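Local coordinates for protein putative ribose operon repressor (Burkholderia thailandensis, PDB 3EGC) that probably acts as a LacI-family transcriptional repressor that binds DNA at regulatory sequences, with a sugar-binding domain related to periplasmic binding proteins, at residues E199-A204 and V216-F221. Numbering follows the deposited sequence.
Sequences EGAMQA and VEIVSF
Ala201 on helix 195-208 faces Ile218 on strand 217-221 with the backbones well apart, their CA atoms 8.7 Å from each other, so side chains alone bridge the gap. Ile218 supplies the longer reach toward Ala201: CG1 stands anti to the carbonyl carbon (chi1 -61°) and the chain runs on fully extended (chi2 177°), which carries CD1 out toward the helix. That one methyl makes both contacts. It lies 4.2 Å from CB of Ala201, whose methyl also points at the strand, and 3.8 Å from SD of Met202. The CB of Met202 does not point straight at the strand; the chain turns at chi2 (-58°), bringing SD toward it, and the sulfur meets the isoleucine methyl with the two chains crossing at a slant. The contact is apolar, buried and small, 94 Å² in all. It joins the last two elements of a beta-alpha-beta unit, strand 189-192, helix 195-208 and strand 217-221, in the parallel part of the sheet, as expected for the periplasmic-binding-protein-like fold of LacI-family sugar-binding domains. Around the isoleucine the packing continues onto Thr192 of the adjacent strand and onto Leu234. Ser220, the next residue along the strand whose side chain is on the helix side, hydrogen-bonds through OG to Thr198 of the same helix. Met202 also packs on Tyr212 of its own chain and on Phe229 of the second subunit.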
ATOM      1  N   GLU A 199      -7.928  11.374  -2.835  1.00 29.51           N
ATOM      2  CA  GLU A 199      -7.212  12.190  -1.820  1.00 29.64           C
ATOM      3  C   GLU A 199      -7.102  13.669  -2.275  1.00 29.39           C
ATOM      4  O   GLU A 199      -7.477  14.574  -1.563  1.00 29.90           O
ATOM      5  CB  GLU A 199      -5.816  11.599  -1.541  1.00 29.22           C
ATOM      6  CG  GLU A 199      -5.835  10.104  -1.107  1.00 30.08           C
ATOM      7  CD  GLU A 199      -4.476   9.569  -0.851  1.00 31.70           C
ATOM      8  OE1 GLU A 199      -3.503  10.083  -1.473  1.00 29.43           O
ATOM      9  OE2 GLU A 199      -4.373   8.630  -0.019  1.00 31.55           O
ATOM     10  N   GLY A 200      -6.622  13.912  -3.486  1.00 29.64           N
ATOM     11  CA  GLY A 200      -6.520  15.276  -4.012  1.00 29.98           C
ATOM     12  C   GLY A 200      -7.842  16.043  -4.107  1.00 30.96           C
ATOM     13  O   GLY A 200      -7.913  17.244  -3.771  1.00 31.23           O
ATOM     14  N   ALA A 201      -8.902  15.378  -4.559  1.00 31.10           N
ATOM     15  CA  ALA A 201     -10.270  15.982  -4.474  1.00 31.91           C
ATOM     16  C   ALA A 201     -10.726  16.296  -3.034  1.00 32.01           C
ATOM     17  O   ALA A 201     -11.280  17.344  -2.799  1.00 32.16           O
ATOM     18  CB  ALA A 201     -11.362  15.099  -5.235  1.00 30.84           C
ATOM     19  N   MET A 202     -10.457  15.403  -2.080  1.00 32.07           N
ATOM     20  CA  MET A 202     -10.701  15.718  -0.667  1.00 32.36           C
ATOM     21  C   MET A 202      -9.863  16.925  -0.232  1.00 32.92           C
ATOM     22  O   MET A 202     -10.339  17.788   0.442  1.00 32.34           O
ATOM     23  CB  MET A 202     -10.482  14.496   0.272  1.00 31.13           C
ATOM     24  CG  MET A 202     -11.523  13.321   0.109  1.00 32.47           C
ATOM     25  SD  MET A 202     -13.333  13.678   0.346  1.00 23.69           S
ATOM     26  CE  MET A 202     -13.324  13.970   2.109  1.00 31.24           C
ATOM     27  N   GLN A 203      -8.595  16.959  -0.625  1.00 33.81           N
ATOM     28  CA  GLN A 203      -7.768  18.112  -0.328  1.00 34.11           C
ATOM     29  C   GLN A 203      -8.345  19.387  -0.909  1.00 34.85           C
ATOM     30  O   GLN A 203      -8.409  20.404  -0.218  1.00 34.65           O
ATOM     31  CB  GLN A 203      -6.315  17.912  -0.749  1.00 33.63           C
ATOM     32  CG  GLN A 203      -5.574  16.972   0.200  1.00 32.36           C
ATOM     33  CD  GLN A 203      -4.430  16.232  -0.445  1.00 33.36           C
ATOM     34  OE1 GLN A 203      -3.814  15.353   0.196  1.00 34.95           O
ATOM     35  NE2 GLN A 203      -4.128  16.562  -1.706  1.00 29.62           N
ATOM     36  N   ALA A 204      -8.756  19.335  -2.174  1.00 34.91           N
ATOM     37  CA  ALA A 204      -9.368  20.518  -2.796  1.00 35.34           C
ATOM     38  C   ALA A 204     -10.589  21.011  -2.001  1.00 35.93           C
ATOM     39  O   ALA A 204     -10.725  22.174  -1.762  1.00 35.14           O
ATOM     40  CB  ALA A 204      -9.742  20.260  -4.253  1.00 34.59           C
ATOM     41  N   VAL A 216     -20.401  18.623  -2.324  1.00 36.47           N
ATOM     42  CA  VAL A 216     -19.917  17.766  -3.429  1.00 35.21           C
ATOM     43  C   VAL A 216     -19.891  16.321  -3.008  1.00 34.70           C
ATOM     44  O   VAL A 216     -19.288  16.000  -1.991  1.00 35.30           O
ATOM     45  CB  VAL A 216     -18.456  18.187  -3.824  1.00 36.41           C
ATOM     46  CG1 VAL A 216     -17.766  17.222  -4.832  1.00 34.29           C
ATOM     47  CG2 VAL A 216     -18.396  19.698  -4.303  1.00 35.21           C
ATOM     48  N   GLU A 217     -20.553  15.448  -3.753  1.00 34.21           N
ATOM     49  CA  GLU A 217     -20.397  14.005  -3.549  1.00 34.35           C
ATOM     50  C   GLU A 217     -19.318  13.431  -4.474  1.00 33.82           C
ATOM     51  O   GLU A 217     -18.896  14.092  -5.436  1.00 33.13           O
ATOM     52  CB  GLU A 217     -21.741  13.246  -3.623  1.00 34.58           C
ATOM     53  CG  GLU A 217     -22.594  13.414  -2.324  1.00 36.97           C
ATOM     54  CD  GLU A 217     -23.994  12.792  -2.390  1.00 42.68           C
ATOM     55  OE1 GLU A 217     -24.369  12.130  -3.377  1.00 43.73           O
ATOM     56  OE2 GLU A 217     -24.738  12.937  -1.411  1.00 47.31           O
ATOM     57  N   ILE A 218     -18.849  12.227  -4.142  1.00 33.23           N
ATOM     58  CA  ILE A 218     -17.734  11.596  -4.816  1.00 32.00           C
ATOM     59  C   ILE A 218     -17.900  10.096  -4.960  1.00 31.79           C
ATOM     60  O   ILE A 218     -18.186   9.401  -3.978  1.00 31.40           O
ATOM     61  CB  ILE A 218     -16.382  11.832  -4.052  1.00 32.24           C
ATOM     62  CG1 ILE A 218     -16.068  13.336  -3.965  1.00 32.78           C
ATOM     63  CG2 ILE A 218     -15.230  11.025  -4.719  1.00 30.92           C
ATOM     64  CD1 ILE A 218     -14.753  13.677  -3.134  1.00 31.69           C
ATOM     65  N   VAL A 219     -17.732   9.587  -6.181  1.00 31.15           N
ATOM     66  CA  VAL A 219     -17.562   8.142  -6.329  1.00 31.59           C
ATOM     67  C   VAL A 219     -16.143   7.951  -6.859  1.00 31.72           C
ATOM     68  O   VAL A 219     -15.674   8.778  -7.623  1.00 31.94           O
ATOM     69  CB  VAL A 219     -18.626   7.495  -7.266  1.00 31.31           C
ATOM     70  CG1 VAL A 219     -19.969   7.614  -6.639  1.00 30.45           C
ATOM     71  CG2 VAL A 219     -18.637   8.201  -8.733  1.00 31.42           C
ATOM     72  N   SER A 220     -15.496   6.866  -6.453  1.00 31.58           N
ATOM     73  CA  SER A 220     -14.105   6.655  -6.702  1.00 32.53           C
ATOM     74  C   SER A 220     -13.858   5.222  -7.174  1.00 32.85           C
ATOM     75  O   SER A 220     -14.634   4.330  -6.830  1.00 33.34           O
ATOM     76  CB  SER A 220     -13.318   6.898  -5.415  1.00 32.82           C
ATOM     77  OG  SER A 220     -11.917   6.745  -5.610  1.00 33.41           O
ATOM     78  N   PHE A 221     -12.785   5.008  -7.949  1.00 32.01           N
ATOM     79  CA  PHE A 221     -12.210   3.671  -8.100  1.00 31.95           C
ATOM     80  C   PHE A 221     -11.297   3.321  -6.902  1.00 31.59           C
ATOM     81  O   PHE A 221     -10.763   4.204  -6.249  1.00 30.40           O
ATOM     82  CB  PHE A 221     -11.372   3.526  -9.383  1.00 31.84           C
ATOM     83  CG  PHE A 221     -12.195   3.272 -10.641  1.00 32.13           C
ATOM     84  CD1 PHE A 221     -12.013   2.105 -11.350  1.00 31.11           C
ATOM     85  CD2 PHE A 221     -13.080   4.238 -11.145  1.00 32.16           C
ATOM     86  CE1 PHE A 221     -12.706   1.857 -12.519  1.00 33.37           C
ATOM     87  CE2 PHE A 221     -13.799   4.011 -12.313  1.00 32.91           C
ATOM     88  CZ  PHE A 221     -13.628   2.833 -13.014  1.00 32.85           C
TER